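Local coordinates for protein Alpha/beta hydrolase (Legionella pneumophila subsp. pneumophila str. Philadelphia 1, PDB 4EZI) that is of unknown function but has an alpha/beta hydrolase fold and may hydrolyse ester bonds, perhaps as a triacylglycerol lipase, at residues 311-316 with 356-361; 318-323 with 349-354. All coordinates share one frame; numbering follows the deposited sequence.

Contact 1 of 2, residues 311-316 with 356-361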
loop_
_atom_site.group_PDB
_atom_site.type_symbol
_atom_site.label_atom_id
_atom_site.label_comp_id
_atom_site.label_asym_id
_atom_site.label_seq_id
_atom_site.Cartn_x
_atom_site.Cartn_y
_atom_site.Cartn_z
ATOM N N LEU A 311 -9.360 0.712 11.625
ATOM C CA LEU A 311 -10.420 1.281 10.813
ATOM C C LEU A 311 -10.301 0.763 9.382
ATOM O O LEU A 311 -9.319 1.049 8.737
ATOM C CB LEU A 311 -10.350 2.814 10.792
ATOM C CG LEU A 311 -11.318 3.510 9.838
ATOM C CD1 LEU A 311 -12.751 3.264 10.219
ATOM C CD2 LEU A 311 -11.040 5.003 9.700
ATOM N N LEU A 312 -11.301 0.043 8.885
ATOM C CA LEU A 312 -11.329 -0.382 7.494
ATOM C C LEU A 312 -12.177 0.652 6.765
ATOM O O LEU A 312 -13.397 0.701 6.965
ATOM C CB LEU A 312 -11.943 -1.781 7.354
ATOM C CG LEU A 312 -11.416 -2.867 8.288
ATOM C CD1 LEU A 312 -12.062 -4.215 7.897
ATOM C CD2 LEU A 312 -9.868 -2.925 8.295
ATOM N N VAL A 313 -11.549 1.503 5.962
ATOM C CA VAL A 313 -12.247 2.623 5.344
ATOM C C VAL A 313 -12.138 2.562 3.813
ATOM O O VAL A 313 -11.047 2.418 3.267
ATOM C CB VAL A 313 -11.777 3.976 5.940
ATOM C CG1 VAL A 313 -10.236 4.120 5.947
ATOM C CG2 VAL A 313 -12.457 5.136 5.241
ATOM N N GLY A 314 -13.282 2.713 3.151
ATOM C CA GLY A 314 -13.367 2.593 1.710
ATOM C C GLY A 314 -14.612 3.259 1.190
ATOM O O GLY A 314 -15.119 4.203 1.816
ATOM N N THR A 315 -15.118 2.759 0.066
ATOM C CA THR A 315 -16.285 3.307 -0.582
ATOM C C THR A 315 -17.156 2.183 -1.129
ATOM O O THR A 315 -16.672 1.288 -1.829
ATOM C CB THR A 315 -15.949 4.286 -1.721
ATOM O OG1 THR A 315 -17.171 4.639 -2.396
ATOM C CG2 THR A 315 -14.904 3.724 -2.727
ATOM N N LYS A 316 -18.446 2.209 -0.816
ATOM C CA LYS A 316 -19.392 1.269 -1.378
ATOM C C LYS A 316 -19.562 1.445 -2.888
ATOM O O LYS A 316 -20.082 0.549 -3.562
ATOM C CB LYS A 316 -20.753 1.323 -0.641
ATOM C CG LYS A 316 -20.671 0.753 0.751
ATOM C CD LYS A 316 -21.957 0.963 1.529
ATOM C CE LYS A 316 -21.911 0.309 2.886
ATOM N NZ LYS A 316 -23.228 0.463 3.574
ATOM N N PRO A 356 -9.287 10.863 -1.898
ATOM C CA PRO A 356 -9.005 11.946 -0.935
ATOM C C PRO A 356 -9.941 11.940 0.278
ATOM O O PRO A 356 -9.550 12.374 1.369
ATOM C CB PRO A 356 -9.152 13.222 -1.765
ATOM C CG PRO A 356 -9.960 12.832 -2.950
ATOM C CD PRO A 356 -9.638 11.386 -3.225
ATOM N N PHE A 357 -11.167 11.442 0.095
ATOM C CA PHE A 357 -12.096 11.283 1.209
ATOM C C PHE A 357 -11.587 10.237 2.196
ATOM O O PHE A 357 -11.650 10.423 3.416
ATOM C CB PHE A 357 -13.495 10.895 0.705
ATOM C CG PHE A 357 -14.160 11.949 -0.145
ATOM C CD1 PHE A 357 -13.877 12.037 -1.485
ATOM C CD2 PHE A 357 -15.074 12.859 0.392
ATOM C CE1 PHE A 357 -14.445 13.003 -2.280
ATOM C CE2 PHE A 357 -15.652 13.838 -0.417
ATOM C CZ PHE A 357 -15.330 13.908 -1.739
ATOM N N VAL A 358 -11.077 9.128 1.677
ATOM C CA VAL A 358 -10.488 8.082 2.499
ATOM C C VAL A 358 -9.242 8.607 3.224
ATOM O O VAL A 358 -9.085 8.347 4.434
ATOM C CB VAL A 358 -10.199 6.825 1.674
ATOM C CG1 VAL A 358 -9.352 5.830 2.466
ATOM C CG2 VAL A 358 -11.519 6.194 1.204
ATOM N N LEU A 359 -8.373 9.338 2.522
ATOM C CA LEU A 359 -7.201 9.914 3.189
ATOM C C LEU A 359 -7.609 10.800 4.374
ATOM O O LEU A 359 -6.974 10.775 5.432
ATOM C CB LEU A 359 -6.314 10.643 2.166
ATOM C CG LEU A 359 -4.999 11.311 2.612
ATOM C CD1 LEU A 359 -4.119 10.396 3.415
ATOM C CD2 LEU A 359 -4.239 11.850 1.393
ATOM N N LYS A 360 -8.640 11.613 4.174
ATOM C CA LYS A 360 -9.119 12.501 5.249
ATOM C C LYS A 360 -9.577 11.689 6.458
ATOM O O LYS A 360 -9.246 12.026 7.602
ATOM C CB LYS A 360 -10.245 13.396 4.720
ATOM C CG LYS A 360 -10.830 14.375 5.727
ATOM C CD LYS A 360 -9.823 15.247 6.402
ATOM C CE LYS A 360 -10.488 16.454 7.128
ATOM N NZ LYS A 360 -11.849 16.129 7.666
ATOM N N GLU A 361 -10.298 10.603 6.205
ATOM C CA GLU A 361 -10.708 9.715 7.284
ATOM C C GLU A 361 -9.534 9.099 8.012
ATOM O O GLU A 361 -9.575 8.929 9.237
ATOM C CB GLU A 361 -11.645 8.626 6.801
ATOM C CG GLU A 361 -12.966 9.100 6.206
ATOM C CD GLU A 361 -13.881 9.873 7.156
ATOM O OE1 GLU A 361 -13.826 9.680 8.384
ATOM O OE2 GLU A 361 -14.699 10.669 6.641
#

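Contact 2 of 2, residues 318-323 with 349-354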
loop_
_atom_site.group_PDB
_atom_site.type_symbol
_atom_site.label_atom_id
_atom_site.label_comp_id
_atom_site.label_asym_id
_atom_site.label_seq_id
_atom_site.Cartn_x
_atom_site.Cartn_y
_atom_site.Cartn_z
ATOM N N ASP A 318 -16.990 1.411 -4.833
ATOM C CA ASP A 318 -15.771 0.862 -5.425
ATOM C C ASP A 318 -16.082 -0.179 -6.501
ATOM O O ASP A 318 -16.805 -1.132 -6.221
ATOM C CB ASP A 318 -14.899 0.226 -4.340
ATOM C CG ASP A 318 -13.417 0.357 -4.647
ATOM O OD1 ASP A 318 -13.010 -0.029 -5.769
ATOM O OD2 ASP A 318 -12.672 0.878 -3.796
ATOM N N ARG A 319 -15.517 0.027 -7.686
ATOM C CA ARG A 319 -15.577 -0.931 -8.777
ATOM C C ARG A 319 -14.229 -1.606 -9.017
ATOM O O ARG A 319 -14.090 -2.366 -9.970
ATOM C CB ARG A 319 -16.133 -0.291 -10.051
ATOM C CG ARG A 319 -17.500 0.360 -9.913
ATOM C CD ARG A 319 -18.502 -0.488 -9.182
ATOM N NE ARG A 319 -18.692 -1.829 -9.705
ATOM C CZ ARG A 319 -19.337 -2.822 -9.069
ATOM N NH1 ARG A 319 -19.848 -2.643 -7.852
ATOM N NH2 ARG A 319 -19.443 -4.025 -9.643
ATOM N N ASP A 320 -13.246 -1.317 -8.157
ATOM C CA ASP A 320 -11.919 -1.945 -8.288
ATOM C C ASP A 320 -11.691 -3.084 -7.310
ATOM O O ASP A 320 -11.069 -4.083 -7.682
ATOM C CB ASP A 320 -10.797 -0.947 -8.070
ATOM C CG ASP A 320 -10.602 0.031 -9.205
ATOM O OD1 ASP A 320 -11.573 0.397 -9.885
ATOM O OD2 ASP A 320 -9.433 0.434 -9.409
ATOM N N VAL A 321 -12.130 -2.913 -6.065
ATOM C CA VAL A 321 -12.035 -3.928 -5.023
ATOM C C VAL A 321 -13.382 -4.025 -4.298
ATOM O O VAL A 321 -14.039 -3.008 -4.084
ATOM C CB VAL A 321 -10.892 -3.669 -4.019
ATOM C CG1 VAL A 321 -9.528 -3.729 -4.718
ATOM C CG2 VAL A 321 -11.089 -2.374 -3.372
ATOM N N PRO A 322 -13.804 -5.236 -3.932
ATOM C CA PRO A 322 -15.172 -5.429 -3.476
ATOM C C PRO A 322 -15.385 -4.938 -2.060
ATOM O O PRO A 322 -14.720 -5.390 -1.123
ATOM C CB PRO A 322 -15.361 -6.942 -3.555
ATOM C CG PRO A 322 -13.995 -7.503 -3.391
ATOM C CD PRO A 322 -13.087 -6.512 -4.069
ATOM N N TYR A 323 -16.345 -4.051 -1.876
ATOM C CA TYR A 323 -16.687 -3.585 -0.536
ATOM C C TYR A 323 -17.159 -4.741 0.334
ATOM O O TYR A 323 -16.946 -4.729 1.548
ATOM C CB TYR A 323 -17.705 -2.443 -0.583
ATOM C CG TYR A 323 -17.719 -1.683 0.729
ATOM C CD1 TYR A 323 -16.814 -0.650 0.942
ATOM C CD2 TYR A 323 -18.572 -2.014 1.757
ATOM C CE1 TYR A 323 -16.761 0.035 2.114
ATOM C CE2 TYR A 323 -18.514 -1.322 2.979
ATOM C CZ TYR A 323 -17.595 -0.298 3.140
ATOM O OH TYR A 323 -17.532 0.397 4.326
ATOM N N LEU A 349 -19.051 6.994 -5.064
ATOM C CA LEU A 349 -17.717 7.414 -5.517
ATOM C C LEU A 349 -16.898 6.164 -5.798
ATOM O O LEU A 349 -16.934 5.201 -5.031
ATOM C CB LEU A 349 -16.996 8.261 -4.478
ATOM C CG LEU A 349 -17.591 9.647 -4.203
ATOM C CD1 LEU A 349 -16.770 10.308 -3.111
ATOM C CD2 LEU A 349 -17.674 10.485 -5.491
ATOM N N ASP A 350 -16.160 6.183 -6.908
ATOM C CA ASP A 350 -15.353 5.033 -7.311
ATOM C C ASP A 350 -14.003 5.007 -6.578
ATOM O O ASP A 350 -13.726 5.823 -5.704
ATOM C CB ASP A 350 -15.251 4.948 -8.830
ATOM C CG ASP A 350 -14.323 5.974 -9.447
ATOM O OD1 ASP A 350 -13.392 6.470 -8.785
ATOM O OD2 ASP A 350 -14.514 6.235 -10.657
ATOM N N HIS A 351 -13.193 4.002 -6.886
ATOM C CA HIS A 351 -11.929 3.777 -6.173
ATOM C C HIS A 351 -11.012 4.988 -6.229
ATOM O O HIS A 351 -10.262 5.273 -5.291
ATOM C CB HIS A 351 -11.236 2.584 -6.836
ATOM C CG HIS A 351 -10.069 2.000 -6.082
ATOM N ND1 HIS A 351 -10.209 1.341 -4.876
ATOM C CD2 HIS A 351 -8.754 1.872 -6.421
ATOM C CE1 HIS A 351 -9.037 0.830 -4.513
ATOM N NE2 HIS A 351 -8.141 1.124 -5.437
ATOM N N VAL A 352 -11.024 5.682 -7.350
ATOM C CA VAL A 352 -10.172 6.851 -7.530
ATOM C C VAL A 352 -10.788 8.101 -6.899
ATOM O O VAL A 352 -10.145 8.830 -6.137
ATOM C CB VAL A 352 -9.854 7.074 -9.014
ATOM C CG1 VAL A 352 -8.994 8.312 -9.201
ATOM C CG2 VAL A 352 -9.195 5.817 -9.600
ATOM N N GLN A 353 -12.044 8.338 -7.215
ATOM C CA GLN A 353 -12.729 9.503 -6.689
ATOM C C GLN A 353 -12.763 9.542 -5.155
ATOM O O GLN A 353 -12.731 10.616 -4.547
ATOM C CB GLN A 353 -14.168 9.553 -7.206
ATOM C CG GLN A 353 -14.297 9.669 -8.718
ATOM C CD GLN A 353 -15.689 9.305 -9.227
ATOM O OE1 GLN A 353 -16.395 8.461 -8.663
ATOM N NE2 GLN A 353 -16.084 9.946 -10.311
ATOM N N ALA A 354 -12.915 8.372 -4.541
ATOM C CA ALA A 354 -13.023 8.273 -3.095
ATOM C C ALA A 354 -11.709 8.530 -2.378
ATOM O O ALA A 354 -11.711 8.754 -1.175
ATOM C CB ALA A 354 -13.575 6.907 -2.695
HETATM O O HOH W 1 -13.721 1.942 -8.972
#

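Contact 1 of 2, residues 311-316 with 356-361
Val-313 and Val-358 meet through methyls set by their first torsions. In Val-313, chi1 of 50° tucks CG1 into the gap flanked by both N and C and leaves CG2 anti to N. In Val-358, chi1 of 170° turns CG1 anti to its own N. The two CG1 methyls then touch at 4.0 Å, and the two side chains run alongside one another, pointing opposite ways. This is helix-on-sheet packing of the alpha/beta hydrolase fold. Strand 310-314 lies in the parallel part of the central sheet, between strands 193-197 and 340-344. The C-terminal helix 355-370 lies against one face of that sheet. The short segments run nearly antiparallel, at 159°, with their axes 8.3 Å apart at closest approach.

The valine pair is the middle of the contact. Val-358 CG1 also rests 3.9 Å from Val-313 O, a van der Waals contact only. Its other branch, CG2, meets the backbone of the next strand residue, with Gly-314 CA 4.1 Å from it. Gly-314 has no side chain, and its backbone itself receives the methyl.

One helical turn on, Glu-361 joins through its aliphatic part, not its carboxylate. It also touches Lys-343 of the neighbouring strand 340-344. No hydrogen bond links the two segments. At the N-terminal end of the strand segment, the Leu-311 CD2 methyl lies 4.2 Å from the backbone carbonyl oxygen Glu-361 O. Val-313 CG2 sits 3.9 Å from Glu-361 CB and 4.1 Å from Glu-361 CG.

Contact 2 of 2, residues 318-323 with 349-354
The backbones of 318-323 and 349-354 come closest at Asp-318 and Asp-350, with CA atoms 4.6 Å apart, and neither segment forms a regular helix or strand at this point. His-351 reaches across to Asp-318. Its CG is anti to the backbone N (chi1 -167°), which carries the ring toward the other loop. His-351 ND1 donates to Asp-318 OD2 at 2.7 Å, nearly straight at 166°. The oxygen lies in the ring plane and uses its syn lone pair, while the carboxylate plane is turned 58° from the ring.

Asp-318 OD1 accepts from Asp-320 N at 2.7 Å, an Asx turn, and from Val-321 N at 3.0 Å, an Asx motif. These bonds hold the carboxylate in place. Asp-320 CB lies over one face of the ring, a CH-pi contact 3.9 Å from the centroid. Asp-320 OD2 is hydrogen-bonded to Tyr-221 OH and forms a salt bridge with Arg-217 NE. A water accepts from Arg-319 N and His-351 N and donates to Asp-320 OD1, bridging the loops. Within 349-354, Asp-350 OD1 accepts from Gln-353 N at 2.8 Å, an Asx motif.

His-351 NE2 is hydrogen-bonded to Ser-169 OG on what appears to be the nucleophile elbow. The set is consistent with a Ser-His-Asp triad, as in other alpha/beta hydrolases. The bond to Asp-318, with Asp-320 CB over one face, probably helps fix the ring's rotation and orient NE2 toward the serine.

The centres of contacts 1 and 2 are about 10 Å apart, on the same side of the chain's centre. Strand 310-314 leads into the loop with Asp-318, and the loop with His-351 leads into helix 355-370. Contact 1 thus packs together the elements that carry the loops of two probable triad residues. Thr-315 joins the two contacts directly. Its OG1 probably hydrogen-bonds Leu-349 O at 2.7 Å, and Thr-315 CG2 packs 3.4 Å from Ala-354 CB. Lys-316 CG lies 3.6 Å from Tyr-323 CD2. The putative active site belongs to contact 2. A bound PEG fragment is about 4 Å from the Val-321 side chain, but about 13 Å from Gly-314 in contact 1.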